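D-alanyl transferase DltD (Enterococcus faecalis, PDB 6O93) probably acts as a D-alanyl transferase in the D-alanylation of lipoteichoic acid, part of cell-wall biogenesis in this Gram-positive bacterium. Local coordinates at residues A[128-133]-A[165-170]; A[142-147]-A[276-281]; A[28-33]-A[194-199]; A[282-287]-A[376-381]. One frame throughout, in Å; residues are numbered along the deposited sequence.

Interaction 1 of 4, residues A[128-133]-A[165-170]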
loop_
_atom_site.group_PDB
_atom_site.type_symbol
_atom_site.label_atom_id
_atom_site.label_comp_id
_atom_site.label_asym_id
_atom_site.label_seq_id
_atom_site.Cartn_x
_atom_site.Cartn_y
_atom_site.Cartn_z
ATOM N N TYR A 128 15.986 -12.255 -1.849
ATOM C CA TYR A 128 17.068 -13.012 -2.474
ATOM C C TYR A 128 17.160 -12.720 -3.969
ATOM O O TYR A 128 18.263 -12.597 -4.517
ATOM C CB TYR A 128 16.867 -14.511 -2.243
ATOM C CG TYR A 128 17.350 -15.025 -0.900
ATOM C CD1 TYR A 128 17.580 -14.166 0.167
ATOM C CD2 TYR A 128 17.589 -16.380 -0.709
ATOM C CE1 TYR A 128 18.028 -14.646 1.387
ATOM C CE2 TYR A 128 18.034 -16.868 0.501
ATOM C CZ TYR A 128 18.253 -16.000 1.546
ATOM O OH TYR A 128 18.698 -16.493 2.749
ATOM N N GLN A 129 16.014 -12.624 -4.647
ATOM C CA GLN A 129 16.019 -12.282 -6.065
ATOM C C GLN A 129 16.690 -10.934 -6.298
ATOM O O GLN A 129 17.479 -10.776 -7.237
ATOM C CB GLN A 129 14.588 -12.266 -6.601
ATOM C CG GLN A 129 14.475 -11.941 -8.083
ATOM C CD GLN A 129 13.057 -11.607 -8.494
ATOM O OE1 GLN A 129 12.329 -10.931 -7.764
ATOM N NE2 GLN A 129 12.654 -12.084 -9.666
ATOM N N TRP A 130 16.383 -9.951 -5.451
ATOM C CA TRP A 130 16.979 -8.626 -5.587
ATOM C C TRP A 130 18.501 -8.696 -5.510
ATOM O O TRP A 130 19.205 -8.094 -6.330
ATOM C CB TRP A 130 16.401 -7.702 -4.511
ATOM C CG TRP A 130 17.241 -6.509 -4.154
ATOM C CD1 TRP A 130 17.654 -5.512 -4.991
ATOM C CD2 TRP A 130 17.741 -6.174 -2.852
ATOM N NE1 TRP A 130 18.390 -4.582 -4.291
ATOM C CE2 TRP A 130 18.458 -4.966 -2.977
ATOM C CE3 TRP A 130 17.657 -6.781 -1.595
ATOM C CZ2 TRP A 130 19.089 -4.355 -1.892
ATOM C CZ3 TRP A 130 18.285 -6.172 -0.519
ATOM C CH2 TRP A 130 18.990 -4.972 -0.674
ATOM N N LEU A 131 19.031 -9.443 -4.538
ATOM C CA LEU A 131 20.480 -9.517 -4.378
ATOM C C LEU A 131 21.130 -10.369 -5.461
ATOM O O LEU A 131 22.255 -10.076 -5.883
ATOM C CB LEU A 131 20.828 -10.066 -2.995
ATOM C CG LEU A 131 20.401 -9.177 -1.825
ATOM C CD1 LEU A 131 20.564 -9.910 -0.508
ATOM C CD2 LEU A 131 21.199 -7.882 -1.819
ATOM N N ALA A 132 20.444 -11.414 -5.929
ATOM C CA ALA A 132 21.029 -12.289 -6.939
ATOM C C ALA A 132 21.228 -11.560 -8.262
ATOM O O ALA A 132 22.212 -11.807 -8.970
ATOM C CB ALA A 132 20.146 -13.523 -7.139
ATOM N N ASN A 133 20.314 -10.655 -8.610
ATOM C CA ASN A 133 20.344 -9.964 -9.891
ATOM C C ASN A 133 21.025 -8.604 -9.816
ATOM O O ASN A 133 21.019 -7.865 -10.805
ATOM C CB ASN A 133 18.922 -9.794 -10.429
ATOM C CG ASN A 133 18.225 -11.117 -10.653
ATOM O OD1 ASN A 133 18.854 -12.109 -11.016
ATOM N ND2 ASN A 133 16.918 -11.140 -10.436
ATOM N N ALA A 165 26.031 -6.095 4.601
ATOM C CA ALA A 165 27.153 -5.305 5.096
ATOM C C ALA A 165 28.026 -4.815 3.948
ATOM O O ALA A 165 28.480 -3.665 3.951
ATOM C CB ALA A 165 27.981 -6.127 6.084
ATOM N N ASN A 166 28.274 -5.674 2.955
ATOM C CA ASN A 166 29.076 -5.262 1.809
ATOM C C ASN A 166 28.366 -4.186 0.997
ATOM O O ASN A 166 29.002 -3.235 0.527
ATOM C CB ASN A 166 29.401 -6.471 0.933
ATOM C CG ASN A 166 30.242 -7.505 1.655
ATOM O OD1 ASN A 166 30.904 -7.202 2.650
ATOM N ND2 ASN A 166 30.222 -8.736 1.157
ATOM N N LEU A 167 27.049 -4.316 0.816
ATOM C CA LEU A 167 26.298 -3.295 0.095
ATOM C C LEU A 167 26.471 -1.930 0.746
ATOM O O LEU A 167 26.728 -0.929 0.065
ATOM C CB LEU A 167 24.817 -3.671 0.037
ATOM C CG LEU A 167 24.333 -4.330 -1.256
ATOM C CD1 LEU A 167 24.959 -5.706 -1.443
ATOM C CD2 LEU A 167 22.816 -4.416 -1.255
ATOM N N GLN A 168 26.329 -1.868 2.073
ATOM C CA GLN A 168 26.499 -0.599 2.772
ATOM C C GLN A 168 27.908 -0.055 2.592
ATOM O O GLN A 168 28.106 1.165 2.587
ATOM C CB GLN A 168 26.179 -0.769 4.256
ATOM C CG GLN A 168 24.722 -1.101 4.536
ATOM C CD GLN A 168 24.463 -1.400 5.998
ATOM O OE1 GLN A 168 24.299 -0.491 6.812
ATOM N NE2 GLN A 168 24.431 -2.683 6.341
ATOM N N ALA A 169 28.893 -0.935 2.436
ATOM C CA ALA A 169 30.265 -0.510 2.202
ATOM C C ALA A 169 30.530 -0.147 0.747
ATOM O O ALA A 169 31.672 0.182 0.407
ATOM C CB ALA A 169 31.235 -1.606 2.648
ATOM N N GLY A 170 29.515 -0.196 -0.112
ATOM C CA GLY A 170 29.682 0.153 -1.507
ATOM C C GLY A 170 30.132 -0.978 -2.401
ATOM O O GLY A 170 30.657 -0.715 -3.488
#
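L167 packs against W130 and L131 where helices 158-168 and 124-132 face each other. Both belong to the helical region that DltD, a member of the SGNH-hydrolase clan, carries between strands 98-102 and 289-294 of its parallel sheet. The backbones stay well apart, with 9.6 Å between the CA atoms of L131 and L167, so the side chains have to bridge the gap. From CB, which points at the opposite helix, L167 runs to CG with a first torsion of -99°, well off a staggered value. Its two methyls then divide: CD1 lies 4.4 Å from L131 CD2, and CD2, extended anti to CA, is the tip that reaches in. That tip sits 3.8 Å from W130 CZ2 on the benzo ring, with CH2 next to it at 3.9 Å, and 3.9 Å from L131 CD2. The indole and the leucine approach from opposite directions, and the methyl comes to the ring obliquely. L131 CD2 itself lies 3.6 Å above one face of the indole, near its rim, so three apolar groups close on one another in a buried cluster. Helix 139-148 joins in, with L144 against W130 and A145 against L167. Helix 158-168 stops just beyond in a Schellman motif at G170, which has positive phi. At the polar end of the indole, W130 NE1 hydrogen-bonds to D141 OD1.

Interaction 2 of 4, residues A[142-147]-A[276-281]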
loop_
_atom_site.group_PDB
_atom_site.type_symbol
_atom_site.label_atom_id
_atom_site.label_comp_id
_atom_site.label_asym_id
_atom_site.label_seq_id
_atom_site.Cartn_x
_atom_site.Cartn_y
_atom_site.Cartn_z
ATOM N N GLN A 142 21.676 0.618 -1.167
ATOM C CA GLN A 142 22.378 0.745 0.104
ATOM C C GLN A 142 21.422 1.131 1.223
ATOM O O GLN A 142 21.584 0.683 2.364
ATOM C CB GLN A 142 23.505 1.767 -0.020
ATOM C CG GLN A 142 24.509 1.432 -1.109
ATOM C CD GLN A 142 25.706 2.359 -1.106
ATOM O OE1 GLN A 142 25.691 3.416 -1.739
ATOM N NE2 GLN A 142 26.754 1.966 -0.391
ATOM N N TYR A 143 20.420 1.961 0.922
ATOM C CA TYR A 143 19.429 2.296 1.939
ATOM C C TYR A 143 18.606 1.072 2.321
ATOM O O TYR A 143 18.350 0.834 3.507
ATOM C CB TYR A 143 18.512 3.421 1.454
ATOM C CG TYR A 143 17.423 3.737 2.453
ATOM C CD1 TYR A 143 17.667 4.580 3.529
ATOM C CD2 TYR A 143 16.161 3.169 2.340
ATOM C CE1 TYR A 143 16.680 4.862 4.454
ATOM C CE2 TYR A 143 15.169 3.444 3.263
ATOM C CZ TYR A 143 15.436 4.291 4.317
ATOM O OH TYR A 143 14.455 4.569 5.238
ATOM N N LEU A 144 18.181 0.283 1.331
ATOM C CA LEU A 144 17.468 -0.955 1.628
ATOM C C LEU A 144 18.311 -1.867 2.507
ATOM O O LEU A 144 17.819 -2.427 3.493
ATOM C CB LEU A 144 17.089 -1.671 0.332
ATOM C CG LEU A 144 15.911 -1.106 -0.455
ATOM C CD1 LEU A 144 15.791 -1.822 -1.788
ATOM C CD2 LEU A 144 14.621 -1.240 0.340
ATOM N N ALA A 145 19.592 -2.028 2.164
ATOM C CA ALA A 145 20.477 -2.871 2.961
ATOM C C ALA A 145 20.550 -2.381 4.402
ATOM O O ALA A 145 20.444 -3.174 5.346
ATOM C CB ALA A 145 21.870 -2.902 2.333
ATOM N N GLN A 146 20.733 -1.073 4.591
ATOM C CA GLN A 146 20.831 -0.521 5.938
ATOM C C GLN A 146 19.571 -0.814 6.746
ATOM O O GLN A 146 19.648 -1.246 7.902
ATOM C CB GLN A 146 21.092 0.985 5.862
ATOM C CG GLN A 146 21.174 1.690 7.218
ATOM C CD GLN A 146 19.825 2.199 7.708
ATOM O OE1 GLN A 146 19.349 1.804 8.772
ATOM N NE2 GLN A 146 19.210 3.089 6.935
ATOM N N ARG A 147 18.398 -0.587 6.152
ATOM C CA ARG A 147 17.152 -0.787 6.885
ATOM C C ARG A 147 16.925 -2.258 7.205
ATOM O O ARG A 147 16.513 -2.600 8.318
ATOM C CB ARG A 147 15.973 -0.229 6.085
ATOM C CG ARG A 147 15.989 1.281 5.916
ATOM C CD ARG A 147 15.600 2.013 7.198
ATOM N NE ARG A 147 14.202 1.775 7.558
ATOM C CZ ARG A 147 13.777 1.329 8.739
ATOM N NH1 ARG A 147 14.627 1.075 9.728
ATOM N NH2 ARG A 147 12.479 1.149 8.937
ATOM N N PHE A 276 9.491 5.211 2.492
ATOM C CA PHE A 276 8.651 5.698 1.405
ATOM C C PHE A 276 9.498 6.137 0.220
ATOM O O PHE A 276 9.140 5.888 -0.937
ATOM C CB PHE A 276 7.780 6.845 1.912
ATOM C CG PHE A 276 6.861 7.419 0.876
ATOM C CD1 PHE A 276 6.021 6.598 0.142
ATOM C CD2 PHE A 276 6.818 8.783 0.654
ATOM C CE1 PHE A 276 5.169 7.128 -0.804
ATOM C CE2 PHE A 276 5.962 9.317 -0.289
ATOM C CZ PHE A 276 5.138 8.488 -1.019
ATOM N N GLN A 277 10.631 6.790 0.491
ATOM C CA GLN A 277 11.546 7.163 -0.581
ATOM C C GLN A 277 12.022 5.935 -1.345
ATOM O O GLN A 277 12.196 5.985 -2.569
ATOM C CB GLN A 277 12.735 7.932 -0.005
ATOM C CG GLN A 277 13.751 8.389 -1.043
ATOM C CD GLN A 277 13.163 9.372 -2.037
ATOM O OE1 GLN A 277 12.013 9.791 -1.907
ATOM N NE2 GLN A 277 13.953 9.747 -3.036
ATOM N N ALA A 278 12.242 4.823 -0.640
ATOM C CA ALA A 278 12.672 3.603 -1.314
ATOM C C ALA A 278 11.637 3.151 -2.336
ATOM O O ALA A 278 11.988 2.745 -3.450
ATOM C CB ALA A 278 12.935 2.500 -0.289
ATOM N N ALA A 279 10.353 3.219 -1.977
ATOM C CA ALA A 279 9.304 2.847 -2.918
ATOM C C ALA A 279 9.242 3.822 -4.086
ATOM O O ALA A 279 9.002 3.417 -5.229
ATOM C CB ALA A 279 7.957 2.781 -2.199
ATOM N N LEU A 280 9.465 5.110 -3.820
ATOM C CA LEU A 280 9.433 6.107 -4.885
ATOM C C LEU A 280 10.557 5.883 -5.891
ATOM O O LEU A 280 10.344 6.006 -7.104
ATOM C CB LEU A 280 9.523 7.511 -4.288
ATOM C CG LEU A 280 8.341 7.956 -3.427
ATOM C CD1 LEU A 280 8.635 9.307 -2.789
ATOM C CD2 LEU A 280 7.062 8.016 -4.253
ATOM N N GLU A 281 11.761 5.559 -5.411
ATOM C CA GLU A 281 12.869 5.312 -6.326
ATOM C C GLU A 281 12.596 4.095 -7.204
ATOM O O GLU A 281 12.904 4.105 -8.400
ATOM C CB GLU A 281 14.174 5.133 -5.546
ATOM C CG GLU A 281 15.355 4.726 -6.427
ATOM C CD GLU A 281 16.706 4.961 -5.772
ATOM O OE1 GLU A 281 16.761 5.626 -4.715
ATOM O OE2 GLU A 281 17.720 4.477 -6.317
#
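Helices 139-148 and 272-285 come within 7.2 Å of each other, measured from L144 CA to A278 CA, an approach made possible by a side chain of a single methyl at A278. That methyl points at the other helix and sits between two neighbouring side chains, 4.2 Å from Y143 CD2 and equally far from L144 CD2. These are loose van der Waals contacts, and the tyrosine ring is turned obliquely to the methyl. Y143 reaches across because its CG is anti to the backbone N (chi1 177°), which runs the phenol obliquely toward the N-terminal side of segment 276-281, where D275 lies. There Y143 OH hydrogen-bonds to D275 OD1, and the same carboxylate oxygen takes a salt bridge from R147 NE. One aspartate thus ties down two side chains from successive turns of helix 139-148. R147 CG also lies 3.4 Å above one face of the Y143 ring, toward its rim, and Y383 stacks on that tyrosine too. From helix 80-90, A84 touches A278 and L81 touches L144. The result is a buried helix-helix contact made through an alanine, packing helix 139-148 on the helix that leads into strand 289-294 of the SGNH-type α/β fold.

Interaction 3 of 4, residues A[28-33]-A[194-199]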
loop_
_atom_site.group_PDB
_atom_site.type_symbol
_atom_site.label_atom_id
_atom_site.label_comp_id
_atom_site.label_asym_id
_atom_site.label_seq_id
_atom_site.Cartn_x
_atom_site.Cartn_y
_atom_site.Cartn_z
ATOM N N ASN A 28 5.855 -14.076 -6.694
ATOM C CA ASN A 28 6.134 -13.388 -7.951
ATOM C C ASN A 28 5.219 -13.813 -9.089
ATOM O O ASN A 28 4.748 -12.955 -9.836
ATOM C CB ASN A 28 7.598 -13.622 -8.368
ATOM C CG ASN A 28 8.554 -12.640 -7.720
ATOM O OD1 ASN A 28 8.146 -11.583 -7.235
ATOM N ND2 ASN A 28 9.838 -12.979 -7.722
ATOM N N VAL A 29 4.951 -15.114 -9.234
ATOM C CA VAL A 29 4.278 -15.621 -10.431
ATOM C C VAL A 29 2.973 -14.871 -10.676
ATOM O O VAL A 29 2.763 -14.278 -11.741
ATOM C CB VAL A 29 4.033 -17.134 -10.314
ATOM C CG1 VAL A 29 3.217 -17.633 -11.496
ATOM C CG2 VAL A 29 5.356 -17.882 -10.227
ATOM N N ILE A 30 2.073 -14.888 -9.692
ATOM C CA ILE A 30 0.714 -14.411 -9.929
ATOM C C ILE A 30 0.686 -12.892 -10.054
ATOM O O ILE A 30 0.143 -12.345 -11.022
ATOM C CB ILE A 30 -0.229 -14.908 -8.819
ATOM C CG1 ILE A 30 -0.421 -16.422 -8.943
ATOM C CG2 ILE A 30 -1.568 -14.183 -8.900
ATOM C CD1 ILE A 30 -1.139 -17.057 -7.768
ATOM N N LYS A 31 1.266 -12.182 -9.082
ATOM C CA LYS A 31 1.165 -10.726 -9.100
ATOM C C LYS A 31 1.915 -10.133 -10.289
ATOM O O LYS A 31 1.444 -9.172 -10.907
ATOM C CB LYS A 31 1.679 -10.139 -7.782
ATOM C CG LYS A 31 3.179 -9.908 -7.714
ATOM C CD LYS A 31 3.604 -9.508 -6.310
ATOM C CE LYS A 31 5.033 -8.987 -6.281
ATOM N NZ LYS A 31 6.003 -9.966 -6.831
ATOM N N ASN A 32 3.079 -10.696 -10.630
ATOM C CA ASN A 32 3.845 -10.167 -11.756
ATOM C C ASN A 32 3.111 -10.383 -13.071
ATOM O O ASN A 32 3.095 -9.496 -13.932
ATOM C CB ASN A 32 5.229 -10.816 -11.806
ATOM C CG ASN A 32 6.090 -10.441 -10.616
ATOM O OD1 ASN A 32 5.654 -9.719 -9.714
ATOM N ND2 ASN A 32 7.324 -10.931 -10.607
ATOM N N LYS A 33 2.503 -11.557 -13.250
ATOM C CA LYS A 33 1.753 -11.819 -14.473
ATOM C C LYS A 33 0.571 -10.867 -14.604
ATOM O O LYS A 33 0.298 -10.352 -15.693
ATOM C CB LYS A 33 1.279 -13.273 -14.491
ATOM C CG LYS A 33 0.598 -13.700 -15.788
ATOM C CD LYS A 33 1.564 -13.678 -16.964
ATOM C CE LYS A 33 0.925 -14.239 -18.225
ATOM N NZ LYS A 33 1.861 -14.204 -19.385
ATOM N N LEU A 194 4.102 -23.754 -6.067
ATOM C CA LEU A 194 3.330 -24.795 -5.399
ATOM C C LEU A 194 2.386 -24.250 -4.332
ATOM O O LEU A 194 1.272 -24.762 -4.179
ATOM C CB LEU A 194 4.273 -25.816 -4.755
ATOM C CG LEU A 194 5.123 -26.676 -5.691
ATOM C CD1 LEU A 194 6.014 -27.604 -4.877
ATOM C CD2 LEU A 194 4.252 -27.473 -6.650
ATOM N N PHE A 195 2.805 -23.225 -3.586
ATOM C CA PHE A 195 2.118 -22.838 -2.362
ATOM C C PHE A 195 1.562 -21.421 -2.358
ATOM O O PHE A 195 0.883 -21.055 -1.391
ATOM C CB PHE A 195 3.065 -22.989 -1.157
ATOM C CG PHE A 195 3.613 -24.380 -0.980
ATOM C CD1 PHE A 195 2.816 -25.491 -1.199
ATOM C CD2 PHE A 195 4.929 -24.574 -0.597
ATOM C CE1 PHE A 195 3.319 -26.770 -1.037
ATOM C CE2 PHE A 195 5.441 -25.850 -0.433
ATOM C CZ PHE A 195 4.634 -26.950 -0.655
ATOM N N SER A 196 1.812 -20.616 -3.392
ATOM C CA SER A 196 1.412 -19.211 -3.349
ATOM C C SER A 196 -0.099 -19.015 -3.341
ATOM O O SER A 196 -0.553 -17.902 -3.050
ATOM C CB SER A 196 2.011 -18.449 -4.532
ATOM O OG SER A 196 1.468 -18.897 -5.760
ATOM N N GLN A 197 -0.883 -20.046 -3.648
ATOM C CA GLN A 197 -2.336 -19.929 -3.632
ATOM C C GLN A 197 -2.964 -20.453 -2.347
ATOM O O GLN A 197 -4.180 -20.326 -2.175
ATOM C CB GLN A 197 -2.941 -20.665 -4.836
ATOM C CG GLN A 197 -2.552 -20.056 -6.176
ATOM C CD GLN A 197 -3.115 -20.817 -7.362
ATOM O OE1 GLN A 197 -2.530 -21.798 -7.820
ATOM N NE2 GLN A 197 -4.254 -20.362 -7.871
ATOM N N ILE A 198 -2.173 -21.035 -1.445
ATOM C CA ILE A 198 -2.711 -21.493 -0.171
ATOM C C ILE A 198 -3.194 -20.290 0.625
ATOM O O ILE A 198 -2.475 -19.296 0.785
ATOM C CB ILE A 198 -1.653 -22.298 0.597
ATOM C CG1 ILE A 198 -1.351 -23.604 -0.144
ATOM C CG2 ILE A 198 -2.123 -22.580 2.020
ATOM C CD1 ILE A 198 -0.212 -24.410 0.446
ATOM N N GLY A 199 -4.429 -20.370 1.120
ATOM C CA GLY A 199 -5.018 -19.284 1.870
ATOM C C GLY A 199 -5.623 -18.173 1.041
ATOM O O GLY A 199 -6.215 -17.251 1.614
#
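K31 NZ is held by three hydrogen bonds, to N32 OD1 at 2.9 Å, G27 O and S89 OG, and this buried ammonium secures the first turn of helix 29-36 just beside I30, the residue that touches segment 194-199. The bond to N32 meets the carbonyl at 129°, with the donor 31° out of its plane. Next to it, I30 points at the loop leaving helix 175-195. With CG1 anti to the carbonyl carbon (chi1 -69°) and the chain extended, CD1 becomes the probe: it rests 3.7 Å from Q197 CG and 3.8 Å from S196 OG. The I30 and Q197 side chains cross at about a right angle, so the methyl meets the aliphatic stem of the glutamine. S196 OG is satisfied by D192 O, in the last turns of helix 175-195, so it is a polar neighbour of the methyl whose bonding lies elsewhere. D192 also joins the two parts, its OD2 accepting from both N28 N and V29 N. L13 and A16 of helix 10-17 also touch I30. The arrangement is a helix start packed on a type I β turn, F195 to I198, and it joins the end of helix 175-195 to the helix preceding strand 40-44.

Interaction 4 of 4, residues A[282-287]-A[376-381]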
loop_
_atom_site.group_PDB
_atom_site.type_symbol
_atom_site.label_atom_id
_atom_site.label_comp_id
_atom_site.label_asym_id
_atom_site.label_seq_id
_atom_site.Cartn_x
_atom_site.Cartn_y
_atom_site.Cartn_z
ATOM N N GLN A 282 12.012 3.038 -6.631
ATOM C CA GLN A 282 11.690 1.857 -7.426
ATOM C C GLN A 282 10.659 2.182 -8.501
ATOM O O GLN A 282 10.757 1.696 -9.635
ATOM C CB GLN A 282 11.178 0.732 -6.524
ATOM C CG GLN A 282 12.202 0.214 -5.527
ATOM C CD GLN A 282 13.416 -0.404 -6.199
ATOM O OE1 GLN A 282 13.302 -1.084 -7.219
ATOM N NE2 GLN A 282 14.589 -0.165 -5.629
ATOM N N LEU A 283 9.658 2.998 -8.162
ATOM C CA LEU A 283 8.642 3.370 -9.140
ATOM C C LEU A 283 9.234 4.237 -10.246
ATOM O O LEU A 283 8.929 4.041 -11.427
ATOM C CB LEU A 283 7.491 4.096 -8.444
ATOM C CG LEU A 283 6.678 3.228 -7.482
ATOM C CD1 LEU A 283 5.924 4.082 -6.471
ATOM C CD2 LEU A 283 5.713 2.338 -8.260
ATOM N N ALA A 284 10.091 5.193 -9.882
ATOM C CA ALA A 284 10.695 6.069 -10.879
ATOM C C ALA A 284 11.669 5.319 -11.778
ATOM O O ALA A 284 11.772 5.633 -12.970
ATOM C CB ALA A 284 11.406 7.236 -10.190
ATOM N N GLU A 285 12.390 4.335 -11.235
ATOM C CA GLU A 285 13.365 3.604 -12.040
ATOM C C GLU A 285 12.697 2.806 -13.153
ATOM O O GLU A 285 13.315 2.567 -14.196
ATOM C CB GLU A 285 14.196 2.676 -11.153
ATOM C CG GLU A 285 15.245 3.401 -10.330
ATOM C CD GLU A 285 15.927 2.498 -9.322
ATOM O OE1 GLU A 285 15.750 1.264 -9.406
ATOM O OE2 GLU A 285 16.641 3.027 -8.444
ATOM N N LYS A 286 11.446 2.390 -12.957
ATOM C CA LYS A 286 10.705 1.649 -13.968
ATOM C C LYS A 286 9.689 2.525 -14.697
ATOM O O LYS A 286 8.800 2.001 -15.376
ATOM C CB LYS A 286 10.013 0.440 -13.331
ATOM C CG LYS A 286 10.976 -0.582 -12.731
ATOM C CD LYS A 286 11.859 -1.220 -13.794
ATOM C CE LYS A 286 12.882 -2.160 -13.183
ATOM N NZ LYS A 286 13.877 -2.616 -14.193
ATOM N N ASN A 287 9.809 3.846 -14.573
ATOM C CA ASN A 287 8.959 4.779 -15.311
ATOM C C ASN A 287 7.481 4.489 -15.061
ATOM O O ASN A 287 6.667 4.471 -15.984
ATOM C CB ASN A 287 9.277 4.736 -16.808
ATOM C CG ASN A 287 8.613 5.859 -17.581
ATOM O OD1 ASN A 287 7.781 5.619 -18.457
ATOM N ND2 ASN A 287 8.974 7.094 -17.256
ATOM N N TYR A 376 10.797 12.559 -13.830
ATOM C CA TYR A 376 11.111 12.340 -12.425
ATOM C C TYR A 376 12.490 12.900 -12.103
ATOM O O TYR A 376 13.419 12.800 -12.908
ATOM C CB TYR A 376 11.062 10.849 -12.078
ATOM C CG TYR A 376 9.665 10.270 -12.006
ATOM C CD1 TYR A 376 8.639 10.956 -11.369
ATOM C CD2 TYR A 376 9.374 9.037 -12.575
ATOM C CE1 TYR A 376 7.363 10.433 -11.302
ATOM C CE2 TYR A 376 8.101 8.505 -12.512
ATOM C CZ TYR A 376 7.098 9.208 -11.874
ATOM O OH TYR A 376 5.828 8.684 -11.805
ATOM N N GLN A 377 12.612 13.497 -10.915
ATOM C CA GLN A 377 13.873 14.056 -10.435
ATOM C C GLN A 377 14.125 13.514 -9.025
ATOM O O GLN A 377 13.985 14.223 -8.026
ATOM C CB GLN A 377 13.845 15.585 -10.463
ATOM C CG GLN A 377 13.743 16.162 -11.867
ATOM C CD GLN A 377 13.779 17.677 -11.884
ATOM O OE1 GLN A 377 13.713 18.323 -10.837
ATOM N NE2 GLN A 377 13.887 18.253 -13.076
ATOM N N ILE A 378 14.501 12.236 -8.956
ATOM C CA ILE A 378 14.734 11.594 -7.670
ATOM C C ILE A 378 15.916 12.253 -6.982
ATOM O O ILE A 378 16.963 12.494 -7.595
ATOM C CB ILE A 378 14.964 10.087 -7.863
ATOM C CG1 ILE A 378 13.682 9.407 -8.349
ATOM C CG2 ILE A 378 15.447 9.452 -6.567
ATOM C CD1 ILE A 378 12.539 9.421 -7.342
ATOM N N ASP A 379 15.750 12.550 -5.695
ATOM C CA ASP A 379 16.788 13.160 -4.871
ATOM C C ASP A 379 17.085 12.204 -3.724
ATOM O O ASP A 379 16.256 12.032 -2.824
ATOM C CB ASP A 379 16.338 14.529 -4.356
ATOM C CG ASP A 379 17.463 15.313 -3.711
ATOM O OD1 ASP A 379 18.421 14.687 -3.210
ATOM O OD2 ASP A 379 17.387 16.559 -3.702
ATOM N N ASP A 380 18.263 11.575 -3.760
ATOM C CA ASP A 380 18.614 10.576 -2.755
ATOM C C ASP A 380 18.643 11.149 -1.347
ATOM O O ASP A 380 18.575 10.385 -0.378
ATOM C CB ASP A 380 19.977 9.956 -3.072
ATOM C CG ASP A 380 19.967 9.145 -4.348
ATOM O OD1 ASP A 380 18.902 8.589 -4.698
ATOM O OD2 ASP A 380 21.029 9.061 -5.001
ATOM N N ARG A 381 18.743 12.472 -1.207
ATOM C CA ARG A 381 18.825 13.074 0.117
ATOM C C ARG A 381 17.550 12.868 0.926
ATOM O O ARG A 381 17.569 13.057 2.146
ATOM C CB ARG A 381 19.153 14.560 -0.020
ATOM C CG ARG A 381 20.500 14.802 -0.696
ATOM C CD ARG A 381 20.789 16.274 -0.928
ATOM N NE ARG A 381 19.779 16.912 -1.767
ATOM C CZ ARG A 381 19.894 18.134 -2.278
ATOM N NH1 ARG A 381 20.981 18.856 -2.045
ATOM N NH2 ARG A 381 18.922 18.633 -3.029
#
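One methyl group, A284 CB, receives both residues that the facing loop offers: Y376 CD2 and I378 CG1 each come to 3.6 Å from it. The contact lies where helix 272-285 ends in a Schellman motif, closed by bonds from N287 N to A284 O and from V288 N to L283 O, just before strand 289-294 of the parallel sheet. N287, with positive phi, is the residue that turns the chain out of the helix. Across from it, segment 376-381 is extended enough at its start for Y376 and I378 to face the helix while Q377 between them points away. The tyrosine ring lies obliquely to the alanine, and its flank follows the backbone as well, with CD2 3.7 Å from A284 CA. Its CG is anti to the carbonyl carbon (chi1 -73°), which brings the ring against A284, and at its end Y376 OH hydrogen-bonds to V288 O, bringing the phenol to the chain just past the Schellman turn. F328 meets the Y376 ring from outside the two segments and also touches I378. The two sides thus share a small apolar patch near the surface. Farther along, the loop tightens into an Asx turn, D379 OD1 accepting from R381 N at 3.0 Å. The arginine then folds back on the same carboxylate in a salt bridge, side-on with two nitrogens: NE goes to OD1, tilted from the guanidinium plane, and R381 NH2 meets the syn lone pair of D379 OD2 at 2.7 Å, in that plane.

Along the chain, interaction 3 encloses interaction 1, interaction 2 opens within that span and closes after it, and interaction 4 follows last. Interactions 1 and 2 have centres about 13 Å apart and meet through Q142 NE2, which probably hydrogen-bonds to L167 O. Interactions 2 and 4, about 11 Å apart between centres, share helix 272-285: one uses its middle, the other its end. Interaction 3 lies farther off, about 25 Å from interaction 1 between centres, yet Q129 OE1 probably accepts from N28 ND2. The contacts thus run as a chain from helix 29-36 through helices 124-132, 158-168 and 139-148 to helix 272-285, which leads into strand 289-294 of the sheet.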